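Local coordinates for DyP2 (Amycolatopsis sp. ATCC 39116, PDB 4G2C), which is a multifunctional haem dye peroxidase from a lignin-reactive bacterium, probably using hydrogen peroxide to oxidise dyes and other substrates, and also binds manganese(II), at residues A[369-374]-A[412-417]; A[269-274]-A[406-411]; A[56-61]-A[251-256]; A[140-145]-A[478-483]. One frame throughout, in Å; residues are numbered along the deposited sequence.

Contact 1: A[369-374]-A[412-417]; sequences RKHLMA and LGNQFE. With ACT (acetate ion), chain E; ACT (acetate ion), chain B.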
loop_
_atom_site.group_PDB
_atom_site.type_symbol
_atom_site.label_atom_id
_atom_site.label_comp_id
_atom_site.label_asym_id
_atom_site.label_seq_id
_atom_site.Cartn_x
_atom_site.Cartn_y
_atom_site.Cartn_z
ATOM N N ARG A 369 7.465 11.753 9.380
ATOM C CA ARG A 369 6.746 10.486 9.483
ATOM C C ARG A 369 5.219 10.628 9.361
ATOM O O ARG A 369 4.505 9.634 9.293
ATOM C CB ARG A 369 7.134 9.721 10.760
ATOM C CG ARG A 369 6.513 10.267 12.047
ATOM C CD ARG A 369 7.171 9.616 13.280
ATOM N NE ARG A 369 6.599 8.305 13.575
ATOM C CZ ARG A 369 7.297 7.201 13.844
ATOM N NH1 ARG A 369 8.625 7.214 13.875
ATOM N NH2 ARG A 369 6.652 6.075 14.098
ATOM N N LYS A 370 4.716 11.856 9.320
ATOM C CA LYS A 370 3.271 12.029 9.221
ATOM C C LYS A 370 2.775 11.683 7.824
ATOM O O LYS A 370 1.590 11.460 7.640
ATOM C CB LYS A 370 2.838 13.437 9.616
ATOM C CG LYS A 370 3.023 13.731 11.104
ATOM C CD LYS A 370 2.593 15.147 11.453
ATOM C CE LYS A 370 2.825 15.446 12.935
ATOM N NZ LYS A 370 2.294 16.786 13.301
ATOM N N HIS A 371 3.695 11.615 6.857
ATOM C CA HIS A 371 3.337 11.289 5.475
ATOM C C HIS A 371 3.192 9.778 5.224
ATOM O O HIS A 371 2.681 9.358 4.178
ATOM C CB HIS A 371 4.382 11.876 4.529
ATOM C CG HIS A 371 4.625 13.337 4.731
ATOM N ND1 HIS A 371 3.735 14.303 4.314
ATOM C CD2 HIS A 371 5.665 14.000 5.293
ATOM C CE1 HIS A 371 4.214 15.500 4.615
ATOM N NE2 HIS A 371 5.382 15.341 5.211
ATOM N N LEU A 372 3.658 8.976 6.185
ATOM C CA LEU A 372 3.608 7.521 6.105
ATOM C C LEU A 372 2.169 7.030 6.177
ATOM O O LEU A 372 1.305 7.694 6.749
ATOM C CB LEU A 372 4.436 6.881 7.224
ATOM C CG LEU A 372 5.925 7.255 7.234
ATOM C CD1 LEU A 372 6.696 6.478 8.318
ATOM C CD2 LEU A 372 6.522 7.003 5.878
ATOM N N MET A 373 1.921 5.852 5.617
ATOM C CA MET A 373 0.559 5.399 5.453
ATOM C C MET A 373 0.411 3.883 5.549
ATOM O O MET A 373 1.361 3.142 5.356
ATOM C CB MET A 373 0.024 5.899 4.107
ATOM C CG MET A 373 0.382 4.991 2.958
ATOM S SD MET A 373 0.432 5.831 1.388
ATOM C CE MET A 373 1.838 6.926 1.622
ATOM N N ALA A 374 -0.808 3.448 5.846
ATOM C CA ALA A 374 -1.183 2.045 5.841
ATOM C C ALA A 374 -1.350 1.492 4.416
ATOM O O ALA A 374 -2.256 1.893 3.692
ATOM C CB ALA A 374 -2.476 1.878 6.592
ATOM N N LEU A 412 -5.179 12.481 1.809
ATOM C CA LEU A 412 -4.614 11.954 0.567
ATOM C C LEU A 412 -3.495 12.829 0.023
ATOM O O LEU A 412 -2.499 12.333 -0.492
ATOM C CB LEU A 412 -5.710 11.780 -0.503
ATOM C CG LEU A 412 -6.595 10.548 -0.362
ATOM C CD1 LEU A 412 -7.850 10.676 -1.256
ATOM C CD2 LEU A 412 -5.815 9.269 -0.683
ATOM N N GLY A 413 -3.659 14.143 0.118
ATOM C CA GLY A 413 -2.640 15.023 -0.416
ATOM C C GLY A 413 -1.355 14.902 0.378
ATOM O O GLY A 413 -0.250 15.028 -0.169
ATOM N N ASN A 414 -1.479 14.665 1.679
ATOM C CA ASN A 414 -0.299 14.716 2.541
ATOM C C ASN A 414 0.340 13.351 2.746
ATOM O O ASN A 414 1.354 13.240 3.425
ATOM C CB ASN A 414 -0.642 15.328 3.904
ATOM C CG ASN A 414 0.603 15.710 4.707
ATOM O OD1 ASN A 414 1.504 16.389 4.200
ATOM N ND2 ASN A 414 0.658 15.267 5.956
ATOM N N GLN A 415 -0.271 12.320 2.173
ATOM C CA GLN A 415 0.162 10.956 2.421
ATOM C C GLN A 415 0.471 10.233 1.108
ATOM O O GLN A 415 1.624 10.267 0.665
ATOM C CB GLN A 415 -0.843 10.199 3.305
ATOM C CG GLN A 415 -0.683 10.501 4.790
ATOM C CD GLN A 415 -1.739 9.834 5.638
ATOM O OE1 GLN A 415 -2.931 10.084 5.464
ATOM N NE2 GLN A 415 -1.311 8.953 6.546
ATOM N N PHE A 416 -0.521 9.617 0.456
ATOM C CA PHE A 416 -0.187 8.958 -0.815
ATOM C C PHE A 416 0.408 9.929 -1.827
ATOM O O PHE A 416 1.479 9.676 -2.365
ATOM C CB PHE A 416 -1.341 8.222 -1.497
ATOM C CG PHE A 416 -1.058 7.951 -2.958
ATOM C CD1 PHE A 416 -0.167 6.950 -3.327
ATOM C CD2 PHE A 416 -1.615 8.754 -3.951
ATOM C CE1 PHE A 416 0.147 6.727 -4.655
ATOM C CE2 PHE A 416 -1.314 8.538 -5.291
ATOM C CZ PHE A 416 -0.429 7.519 -5.645
ATOM N N GLU A 417 -0.300 11.026 -2.099
ATOM C CA GLU A 417 0.164 11.984 -3.106
ATOM C C GLU A 417 1.468 12.671 -2.759
ATOM O O GLU A 417 2.289 12.899 -3.630
ATOM C CB GLU A 417 -0.902 13.029 -3.416
ATOM C CG GLU A 417 -2.166 12.445 -4.022
ATOM C CD GLU A 417 -3.135 13.524 -4.401
ATOM O OE1 GLU A 417 -3.055 14.617 -3.782
ATOM O OE2 GLU A 417 -3.946 13.291 -5.330
HETATM C C ACT E . -1.534 12.946 8.352
HETATM O O ACT E . -0.925 13.085 9.449
HETATM O OXT ACT E . -1.030 13.422 7.300
HETATM C CH3 ACT E . -2.833 12.222 8.293
HETATM C C ACT B . 4.099 5.894 11.315
HETATM O O ACT B . 4.739 4.819 11.471
HETATM O OXT ACT B . 4.319 6.869 12.102
HETATM C CH3 ACT B . 3.096 5.989 10.203
#
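His371 and Gln415 bring their CA atoms to 4.4 Å where the 3-10 turn 369-371 and its exit meet the turn that leads into helix 416-424, with Gln415 at the N-cap position. The main chains come close enough for Gln415 CA to lie 3.5 Å from His371 O. The His371 ring uses ND1 as donor to Asn414 O, 2.8 Å away and close to the ring plane, with an N-H...O angle of 158°. Asn414 ND2 donates to OXT of the chain E acetate, probably from the crystallisation liquor, at 2.8 Å. Gln415 reaches along an extended chain so that NE2 binds Leu372 O at 2.9 Å; the same amide nitrogen also serves Gln252 O. Met373 holds CG between its backbone N and carbonyl carbon (chi1 85°), which carries SD to 4.1 Å from Phe416 CB; the bend at chi3 then turns CE to 3.5 Å from Gln415 O. The ring of Phe416 points elsewhere and touches the haem. Each hydrogen bond across the contact pins a side-chain N-H to a main-chain carbonyl of the other segment, one in each direction, and Leu372 O also accepts from Gln252 NE2, so side chains rather than main-chain pairing satisfy these carbonyls.

Contact 2: A[269-274]-A[406-411]; sequences SYFVFR and MAFNSN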
loop_
_atom_site.group_PDB
_atom_site.type_symbol
_atom_site.label_atom_id
_atom_site.label_comp_id
_atom_site.label_asym_id
_atom_site.label_seq_id
_atom_site.Cartn_x
_atom_site.Cartn_y
_atom_site.Cartn_z
ATOM N N SER A 269 -12.077 6.294 6.424
ATOM C CA SER A 269 -10.758 6.577 5.906
ATOM C C SER A 269 -10.787 6.699 4.377
ATOM O O SER A 269 -11.558 6.013 3.715
ATOM C CB SER A 269 -9.785 5.475 6.353
ATOM O OG SER A 269 -8.449 5.831 6.056
ATOM N N TYR A 270 -9.948 7.584 3.836
ATOM C CA TYR A 270 -9.707 7.684 2.393
ATOM C C TYR A 270 -8.874 6.508 1.851
ATOM O O TYR A 270 -7.951 5.990 2.523
ATOM C CB TYR A 270 -9.019 9.008 2.037
ATOM C CG TYR A 270 -9.841 10.211 2.368
ATOM C CD1 TYR A 270 -10.883 10.622 1.532
ATOM C CD2 TYR A 270 -9.600 10.939 3.528
ATOM C CE1 TYR A 270 -11.649 11.734 1.844
ATOM C CE2 TYR A 270 -10.348 12.043 3.843
ATOM C CZ TYR A 270 -11.376 12.435 3.007
ATOM O OH TYR A 270 -12.131 13.542 3.328
ATOM N N PHE A 271 -9.206 6.106 0.628
ATOM C CA PHE A 271 -8.705 4.854 0.058
ATOM C C PHE A 271 -8.174 5.109 -1.336
ATOM O O PHE A 271 -8.893 5.633 -2.187
ATOM C CB PHE A 271 -9.848 3.834 0.020
ATOM C CG PHE A 271 -9.460 2.467 -0.486
ATOM C CD1 PHE A 271 -8.637 1.638 0.262
ATOM C CD2 PHE A 271 -9.969 1.990 -1.692
ATOM C CE1 PHE A 271 -8.306 0.383 -0.198
ATOM C CE2 PHE A 271 -9.651 0.733 -2.155
ATOM C CZ PHE A 271 -8.818 -0.074 -1.413
ATOM N N VAL A 272 -6.904 4.773 -1.556
ATOM C CA VAL A 272 -6.292 4.876 -2.882
ATOM C C VAL A 272 -6.321 3.508 -3.518
ATOM O O VAL A 272 -5.851 2.551 -2.914
ATOM C CB VAL A 272 -4.798 5.278 -2.817
ATOM C CG1 VAL A 272 -4.291 5.672 -4.210
ATOM C CG2 VAL A 272 -4.571 6.389 -1.825
ATOM N N PHE A 273 -6.879 3.408 -4.724
ATOM C CA PHE A 273 -6.725 2.204 -5.548
ATOM C C PHE A 273 -6.006 2.568 -6.846
ATOM O O PHE A 273 -6.452 3.456 -7.576
ATOM C CB PHE A 273 -8.081 1.549 -5.865
ATOM C CG PHE A 273 -7.954 0.237 -6.591
ATOM C CD1 PHE A 273 -7.614 0.204 -7.935
ATOM C CD2 PHE A 273 -8.139 -0.965 -5.926
ATOM C CE1 PHE A 273 -7.468 -1.007 -8.608
ATOM C CE2 PHE A 273 -7.998 -2.178 -6.589
ATOM C CZ PHE A 273 -7.663 -2.194 -7.931
ATOM N N ARG A 274 -4.882 1.904 -7.118
ATOM C CA ARG A 274 -4.128 2.113 -8.360
ATOM C C ARG A 274 -3.611 0.770 -8.905
ATOM O O ARG A 274 -2.873 0.059 -8.215
ATOM C CB ARG A 274 -2.928 3.038 -8.123
ATOM C CG ARG A 274 -3.204 4.535 -8.133
ATOM C CD ARG A 274 -2.073 5.323 -7.438
ATOM N NE ARG A 274 -0.879 5.488 -8.275
ATOM C CZ ARG A 274 -0.756 6.451 -9.184
ATOM N NH1 ARG A 274 -1.749 7.308 -9.353
ATOM N NH2 ARG A 274 0.343 6.567 -9.922
ATOM N N MET A 406 -3.037 -0.516 -2.850
ATOM C CA MET A 406 -4.119 0.032 -2.028
ATOM C C MET A 406 -3.558 0.641 -0.751
ATOM O O MET A 406 -2.589 0.121 -0.201
ATOM C CB MET A 406 -5.147 -1.061 -1.711
ATOM C CG MET A 406 -5.881 -1.555 -2.954
ATOM S SD MET A 406 -7.097 -2.827 -2.623
ATOM C CE MET A 406 -6.062 -4.280 -2.850
ATOM N N ALA A 407 -4.158 1.740 -0.284
ATOM C CA ALA A 407 -3.732 2.377 0.970
ATOM C C ALA A 407 -4.850 3.200 1.597
ATOM O O ALA A 407 -5.685 3.756 0.894
ATOM C CB ALA A 407 -2.502 3.249 0.745
ATOM N N PHE A 408 -4.865 3.257 2.927
ATOM C CA PHE A 408 -5.749 4.155 3.646
ATOM C C PHE A 408 -4.955 5.375 4.100
ATOM O O PHE A 408 -3.831 5.236 4.592
ATOM C CB PHE A 408 -6.390 3.450 4.841
ATOM C CG PHE A 408 -7.435 2.446 4.456
ATOM C CD1 PHE A 408 -8.647 2.861 3.913
ATOM C CD2 PHE A 408 -7.207 1.092 4.618
ATOM C CE1 PHE A 408 -9.622 1.943 3.544
ATOM C CE2 PHE A 408 -8.173 0.172 4.259
ATOM C CZ PHE A 408 -9.391 0.601 3.718
ATOM N N ASN A 409 -5.531 6.556 3.867
ATOM C CA ASN A 409 -4.984 7.846 4.277
ATOM C C ASN A 409 -6.059 8.640 5.015
ATOM O O ASN A 409 -7.257 8.565 4.671
ATOM C CB ASN A 409 -4.615 8.707 3.073
ATOM C CG ASN A 409 -3.498 8.134 2.235
ATOM O OD1 ASN A 409 -3.148 8.731 1.223
ATOM N ND2 ASN A 409 -2.927 6.991 2.642
ATOM N N SER A 410 -5.642 9.433 5.997
ATOM C CA SER A 410 -6.553 10.418 6.575
ATOM C C SER A 410 -6.461 11.725 5.793
ATOM O O SER A 410 -7.304 12.596 5.925
ATOM C CB SER A 410 -6.255 10.645 8.057
ATOM O OG SER A 410 -4.939 11.122 8.250
ATOM N N ASN A 411 -5.432 11.846 4.965
ATOM C CA ASN A 411 -5.203 13.049 4.167
ATOM C C ASN A 411 -4.449 12.629 2.909
ATOM O O ASN A 411 -3.239 12.411 2.943
ATOM C CB ASN A 411 -4.393 14.080 4.966
ATOM C CG ASN A 411 -4.096 15.360 4.173
ATOM O OD1 ASN A 411 -3.912 15.332 2.958
ATOM N ND2 ASN A 411 -4.031 16.483 4.870
#
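Phe271 sets CG anti to its backbone N (chi1 -177°), whereas Phe408 turns CG anti to its carbonyl carbon (chi1 -72°), and the two rings lean across one another. Phe271 CD1 stands over one face of the Phe408 ring, off its centre and 3.4 Å from Phe408 CE1; the planes lie 43° apart. Met406 runs alongside Phe271, its SD at the ring edge, 3.5 Å from Phe271 CZ. The same sulfur lies obliquely 5.0 Å from the Phe273 centroid, giving two Met-aromatic contacts. These side chains fill one face of an antiparallel pairing between strands 267-278 and 402-409, in a sheet consistent with the second ferredoxin-like half of a DyP peroxidase; Phe273 and Met406 there meet Val69 and Leu67 of strand 66-74. Phe271-Phe408 and Phe273-Met406 are non-hydrogen-bonded pairs. Between them Val272 N bonds Ala407 O at 2.9 Å, and Ala407 N returns to Val272 O at 3.2 Å. Asn409 N reaches Tyr270 O at 2.8 Å, while the reverse bond is weak. On the face of Tyr270, Val272, Ala407 and Asn409, Asn409 ND2 folds back above its neighbour's carbonyl plane, 2.8 Å from Phe408 O, and OD1 accepts from Phe416 N.

Contact 3: A[56-61]-A[251-256]; sequences PNILKA and EQVLVP. With ACT (acetate ion), chain X.
Ala61 N gives an almost straight hydrogen bond (173°) to O of an acetate, probably from the crystallisation liquor, 2.8 Å away, two residues past Leu59, whose CD2 meets both Val253 and Leu254. The segment 56-61 is the loop joining helix 45-53 to strand 66-74 within the DyP alpha+beta barrel domain; 251-256 is the turn that enters strand 255-256, paired with strand 267-278. Between the two the contact is wholly apolar, four buried branched side chains interlocking by their methyl groups over only 176 Å² of surface. Val253 divides its branches between two neighbours. A chi1 of 65° puts CG1 between the backbone N and the carbonyl carbon, where it meets Leu59 CD2 at 3.9 Å, while CG2 comes to Ile58 CG2 at 3.7 Å. Leu254 is split in the same way: CD2 lies 4.0 Å from Ile58 CG2, and CD1 faces Leu59. Phe408 of strand 402-409 packs on Ile58 and Val253, and Phe226 on Leu59 and Val253. Arg376 bonds the carbonyls of Asn57 and Ile58. Leu59 and Leu254 cross at about a right angle, with Leu59 CD2 4.1 Å from Leu254 CD1.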
loop_
_atom_site.group_PDB
_atom_site.type_symbol
_atom_site.label_atom_id
_atom_site.label_comp_id
_atom_site.label_asym_id
_atom_site.label_seq_id
_atom_site.Cartn_x
_atom_site.Cartn_y
_atom_site.Cartn_z
ATOM N N PRO A 56 -13.309 -3.189 8.914
ATOM C CA PRO A 56 -12.045 -3.934 8.961
ATOM C C PRO A 56 -11.057 -3.439 7.893
ATOM O O PRO A 56 -11.423 -2.674 6.986
ATOM C CB PRO A 56 -12.469 -5.370 8.612
ATOM C CG PRO A 56 -13.939 -5.428 8.845
ATOM C CD PRO A 56 -14.445 -4.056 8.552
ATOM N N ASN A 57 -9.813 -3.896 8.011
ATOM C CA ASN A 57 -8.762 -3.651 7.024
ATOM C C ASN A 57 -8.116 -2.270 7.162
ATOM O O ASN A 57 -7.140 -1.969 6.479
ATOM C CB ASN A 57 -9.268 -3.891 5.593
ATOM C CG ASN A 57 -8.132 -4.100 4.591
ATOM O OD1 ASN A 57 -7.091 -4.688 4.914
ATOM N ND2 ASN A 57 -8.322 -3.615 3.377
ATOM N N ILE A 58 -8.651 -1.439 8.059
ATOM C CA ILE A 58 -8.162 -0.076 8.169
ATOM C C ILE A 58 -7.086 0.051 9.253
ATOM O O ILE A 58 -5.932 0.301 8.943
ATOM C CB ILE A 58 -9.315 0.944 8.370
ATOM C CG1 ILE A 58 -10.240 0.955 7.143
ATOM C CG2 ILE A 58 -8.750 2.337 8.591
ATOM C CD1 ILE A 58 -11.615 1.625 7.374
ATOM N N LEU A 59 -7.463 -0.128 10.513
ATOM C CA LEU A 59 -6.494 -0.073 11.613
ATOM C C LEU A 59 -5.568 -1.305 11.626
ATOM O O LEU A 59 -4.496 -1.291 12.234
ATOM C CB LEU A 59 -7.200 0.074 12.968
ATOM C CG LEU A 59 -7.934 1.364 13.348
ATOM C CD1 LEU A 59 -8.640 1.190 14.674
ATOM C CD2 LEU A 59 -6.996 2.593 13.418
ATOM N N LYS A 60 -5.988 -2.361 10.943
ATOM C CA LYS A 60 -5.236 -3.612 10.894
ATOM C C LYS A 60 -5.615 -4.338 9.605
ATOM O O LYS A 60 -6.791 -4.586 9.369
ATOM C CB LYS A 60 -5.636 -4.477 12.087
ATOM C CG LYS A 60 -5.125 -5.912 12.043
ATOM C CD LYS A 60 -3.875 -6.020 12.845
ATOM C CE LYS A 60 -3.265 -7.396 12.775
ATOM N NZ LYS A 60 -1.801 -7.258 12.979
ATOM N N ALA A 61 -4.638 -4.680 8.772
ATOM C CA ALA A 61 -4.935 -5.294 7.474
ATOM C C ALA A 61 -5.799 -6.559 7.601
ATOM O O ALA A 61 -5.726 -7.262 8.595
ATOM C CB ALA A 61 -3.639 -5.608 6.724
ATOM N N GLU A 251 -5.085 9.551 14.176
ATOM C CA GLU A 251 -5.295 10.626 13.198
ATOM C C GLU A 251 -4.521 10.403 11.890
ATOM O O GLU A 251 -4.740 11.106 10.908
ATOM C CB GLU A 251 -4.913 11.986 13.786
ATOM C CG GLU A 251 -3.411 12.137 14.016
ATOM C CD GLU A 251 -3.066 13.362 14.853
ATOM O OE1 GLU A 251 -3.934 14.246 15.005
ATOM O OE2 GLU A 251 -1.932 13.436 15.364
ATOM N N GLN A 252 -3.591 9.461 11.876
ATOM C CA GLN A 252 -2.831 9.209 10.646
ATOM C C GLN A 252 -3.592 8.301 9.655
ATOM O O GLN A 252 -3.078 7.962 8.601
ATOM C CB GLN A 252 -1.440 8.637 10.948
ATOM C CG GLN A 252 -0.457 8.808 9.781
ATOM C CD GLN A 252 0.987 8.967 10.229
ATOM O OE1 GLN A 252 1.261 9.508 11.301
ATOM N NE2 GLN A 252 1.916 8.486 9.413
ATOM N N VAL A 253 -4.816 7.911 10.001
ATOM C CA VAL A 253 -5.594 7.047 9.126
ATOM C C VAL A 253 -7.089 7.321 9.250
ATOM O O VAL A 253 -7.804 7.283 8.259
ATOM C CB VAL A 253 -5.277 5.544 9.377
ATOM C CG1 VAL A 253 -5.711 5.116 10.777
ATOM C CG2 VAL A 253 -5.921 4.675 8.315
ATOM N N LEU A 254 -7.560 7.623 10.458
ATOM C CA LEU A 254 -8.990 7.803 10.667
ATOM C C LEU A 254 -9.453 9.237 10.432
ATOM O O LEU A 254 -8.739 10.204 10.728
ATOM C CB LEU A 254 -9.398 7.371 12.066
ATOM C CG LEU A 254 -9.168 5.908 12.434
ATOM C CD1 LEU A 254 -9.671 5.639 13.860
ATOM C CD2 LEU A 254 -9.866 4.987 11.433
ATOM N N VAL A 255 -10.673 9.343 9.918
ATOM C CA VAL A 255 -11.323 10.610 9.610
ATOM C C VAL A 255 -12.766 10.499 10.109
ATOM O O VAL A 255 -13.421 9.478 9.890
ATOM C CB VAL A 255 -11.370 10.835 8.074
ATOM C CG1 VAL A 255 -11.963 12.167 7.745
ATOM C CG2 VAL A 255 -9.965 10.696 7.446
ATOM N N PRO A 256 -13.263 11.538 10.796
ATOM C CA PRO A 256 -14.677 11.544 11.179
ATOM C C PRO A 256 -15.529 11.363 9.930
ATOM O O PRO A 256 -15.232 11.969 8.906
ATOM C CB PRO A 256 -14.879 12.945 11.768
ATOM C CG PRO A 256 -13.472 13.378 12.228
ATOM C CD PRO A 256 -12.519 12.713 11.292
HETATM C C ACT X . -1.168 -3.705 10.151
HETATM O O ACT X . -1.906 -4.248 9.298
HETATM O OXT ACT X . -1.271 -2.454 10.262
HETATM C CH3 ACT X . -0.220 -4.514 10.991
#

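Contact 4: A[140-145]-A[478-483]; sequences GAKAAV and GGEYFF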
loop_
_atom_site.group_PDB
_atom_site.type_symbol
_atom_site.label_atom_id
_atom_site.label_comp_id
_atom_site.label_asym_id
_atom_site.label_seq_id
_atom_site.Cartn_x
_atom_site.Cartn_y
_atom_site.Cartn_z
ATOM N N GLY A 140 -10.896 13.724 -7.611
ATOM C CA GLY A 140 -10.799 12.404 -8.210
ATOM C C GLY A 140 -9.414 12.130 -8.770
ATOM O O GLY A 140 -8.675 13.054 -9.103
ATOM N N ALA A 141 -9.058 10.853 -8.871
ATOM C CA ALA A 141 -7.745 10.470 -9.367
ATOM C C ALA A 141 -7.487 10.903 -10.821
ATOM O O ALA A 141 -6.347 11.167 -11.194
ATOM C CB ALA A 141 -7.524 8.964 -9.200
ATOM N N LYS A 142 -8.527 10.966 -11.650
ATOM C CA LYS A 142 -8.307 11.415 -13.029
ATOM C C LYS A 142 -7.724 12.829 -13.050
ATOM O O LYS A 142 -6.963 13.171 -13.954
ATOM C CB LYS A 142 -9.584 11.382 -13.851
ATOM C CG LYS A 142 -10.164 10.006 -14.055
ATOM C CD LYS A 142 -11.524 10.103 -14.733
ATOM C CE LYS A 142 -12.064 8.718 -15.031
ATOM N NZ LYS A 142 -12.845 8.186 -13.879
ATOM N N ALA A 143 -8.076 13.642 -12.054
ATOM C CA ALA A 143 -7.598 15.027 -11.979
ATOM C C ALA A 143 -6.196 15.132 -11.404
ATOM O O ALA A 143 -5.576 16.185 -11.472
ATOM C CB ALA A 143 -8.548 15.877 -11.141
ATOM N N ALA A 144 -5.712 14.039 -10.819
ATOM C CA ALA A 144 -4.406 14.017 -10.177
ATOM C C ALA A 144 -3.297 13.690 -11.185
ATOM O O ALA A 144 -2.121 13.743 -10.866
ATOM C CB ALA A 144 -4.421 12.996 -9.059
ATOM N N VAL A 145 -3.689 13.349 -12.405
ATOM C CA VAL A 145 -2.753 12.842 -13.398
ATOM C C VAL A 145 -1.531 13.742 -13.624
ATOM O O VAL A 145 -0.387 13.270 -13.682
ATOM C CB VAL A 145 -3.466 12.571 -14.738
ATOM C CG1 VAL A 145 -2.471 12.574 -15.880
ATOM C CG2 VAL A 145 -4.215 11.248 -14.671
ATOM N N GLY A 478 -4.579 2.718 -14.262
ATOM C CA GLY A 478 -5.845 3.323 -13.889
ATOM C C GLY A 478 -6.114 3.132 -12.405
ATOM O O GLY A 478 -5.604 2.196 -11.783
ATOM N N GLY A 479 -6.929 4.012 -11.835
ATOM C CA GLY A 479 -7.209 3.966 -10.412
ATOM C C GLY A 479 -8.200 5.033 -10.028
ATOM O O GLY A 479 -8.631 5.800 -10.895
ATOM N N GLU A 480 -8.571 5.085 -8.744
ATOM C CA GLU A 480 -9.517 6.103 -8.259
ATOM C C GLU A 480 -9.401 6.309 -6.753
ATOM O O GLU A 480 -8.822 5.471 -6.047
ATOM C CB GLU A 480 -10.963 5.723 -8.655
ATOM C CG GLU A 480 -12.043 6.720 -8.237
ATOM C CD GLU A 480 -11.804 8.146 -8.749
ATOM O OE1 GLU A 480 -12.275 8.484 -9.858
ATOM O OE2 GLU A 480 -11.166 8.941 -8.033
ATOM N N TYR A 481 -9.944 7.422 -6.259
ATOM C CA TYR A 481 -9.964 7.687 -4.818
ATOM C C TYR A 481 -11.351 7.464 -4.232
ATOM O O TYR A 481 -12.353 7.848 -4.834
ATOM C CB TYR A 481 -9.551 9.126 -4.503
ATOM C CG TYR A 481 -8.161 9.517 -4.908
ATOM C CD1 TYR A 481 -7.087 8.660 -4.709
ATOM C CD2 TYR A 481 -7.920 10.758 -5.502
ATOM C CE1 TYR A 481 -5.795 9.033 -5.075
ATOM C CE2 TYR A 481 -6.642 11.141 -5.875
ATOM C CZ TYR A 481 -5.576 10.276 -5.663
ATOM O OH TYR A 481 -4.296 10.649 -6.030
ATOM N N PHE A 482 -11.389 6.877 -3.038
ATOM C CA PHE A 482 -12.639 6.526 -2.365
ATOM C C PHE A 482 -12.594 6.909 -0.869
ATOM O O PHE A 482 -11.573 7.333 -0.344
ATOM C CB PHE A 482 -12.875 5.016 -2.438
ATOM C CG PHE A 482 -12.939 4.442 -3.845
ATOM C CD1 PHE A 482 -11.779 4.130 -4.544
ATOM C CD2 PHE A 482 -14.160 4.147 -4.430
ATOM C CE1 PHE A 482 -11.837 3.572 -5.813
ATOM C CE2 PHE A 482 -14.223 3.593 -5.693
ATOM C CZ PHE A 482 -13.066 3.303 -6.388
ATOM N N PHE A 483 -13.704 6.715 -0.181
ATOM C CA PHE A 483 -13.748 6.857 1.253
ATOM C C PHE A 483 -14.458 5.611 1.773
ATOM O O PHE A 483 -15.550 5.285 1.300
ATOM C CB PHE A 483 -14.534 8.124 1.609
ATOM C CG PHE A 483 -14.557 8.446 3.076
ATOM C CD1 PHE A 483 -13.431 8.956 3.707
ATOM C CD2 PHE A 483 -15.710 8.269 3.817
ATOM C CE1 PHE A 483 -13.451 9.264 5.070
ATOM C CE2 PHE A 483 -15.743 8.584 5.174
ATOM C CZ PHE A 483 -14.610 9.082 5.802
HETATM O O HOH W 1 -11.482 10.438 -11.277
HETATM O O HOH W 2 -11.088 6.150 -12.614
#
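One hydrogen bond crosses directly, from Ala141 N to Glu480 OE2, an oxygen that accepts from two backbone amides. Ala141 N reaches it at 3.0 Å along a nearly straight line (172°), on the syn side and somewhat out of the carboxylate plane. Tyr481 N, the amide next to Glu480 in the chain, takes the anti lone pair of Glu480 OE2 and steadies the carboxylate from within the strand. The second bond is possible because the Glu480 chain, CG anti to its backbone N, kinks at chi2 (56°) and doubles back over its own strand.

Charge and water come next. Lys142 NZ stops 4.1 Å from Glu480 OE1, beyond a salt bridge, and bonds Gln162 O. One water links Lys142 N to Glu480 OE1, accepting from the amide at 3.0 Å and donating to the carboxylate; another joins Lys142 NZ to Gly479 O. Ala141 N and the two waters together fasten the turn after Gly140, which follows helix 135-139 in the DyP alpha+beta barrel domain, onto strand 474-484, a neighbour of strand 267-278 in a second antiparallel sheet. Gly140 itself has positive phi and sets its CA against the carboxylate.

Apolar contact gathers on Tyr481. Ala141 CB sits over the middle of one face, 4.1 Å from the ring centroid and 10° off the normal, a CH-pi contact. Ala144 CB lies 3.8 Å from Tyr481 OH, the hydroxyl that also makes a weak hydrogen bond with Glu417 OE2.

Overall arrangement
Contact 2 lies between the others: its centre is about 9 Å from those of contacts 1 and 3 and about 10 Å from that of contact 4. Strand 267-278 pairs on one side with 402-409 and on the other with 474-484, where Phe271 N bonds Phe482 O and Phe273 O bonds Glu480 N. Contacts 3 and 4 stand about 20 Å apart, centre to centre. Gln252 NE2 ties contact 3 to contact 1 through the carbonyls of Arg369 and Leu372, and Ser269 OG ties contact 2 to contact 3 through Val253 O. Toward the haem, side chains approach from about 13 Å at Val253, through 9 Å at Tyr481 and 7 Å at Ala407, to 4 Å at Phe416 of the pocket.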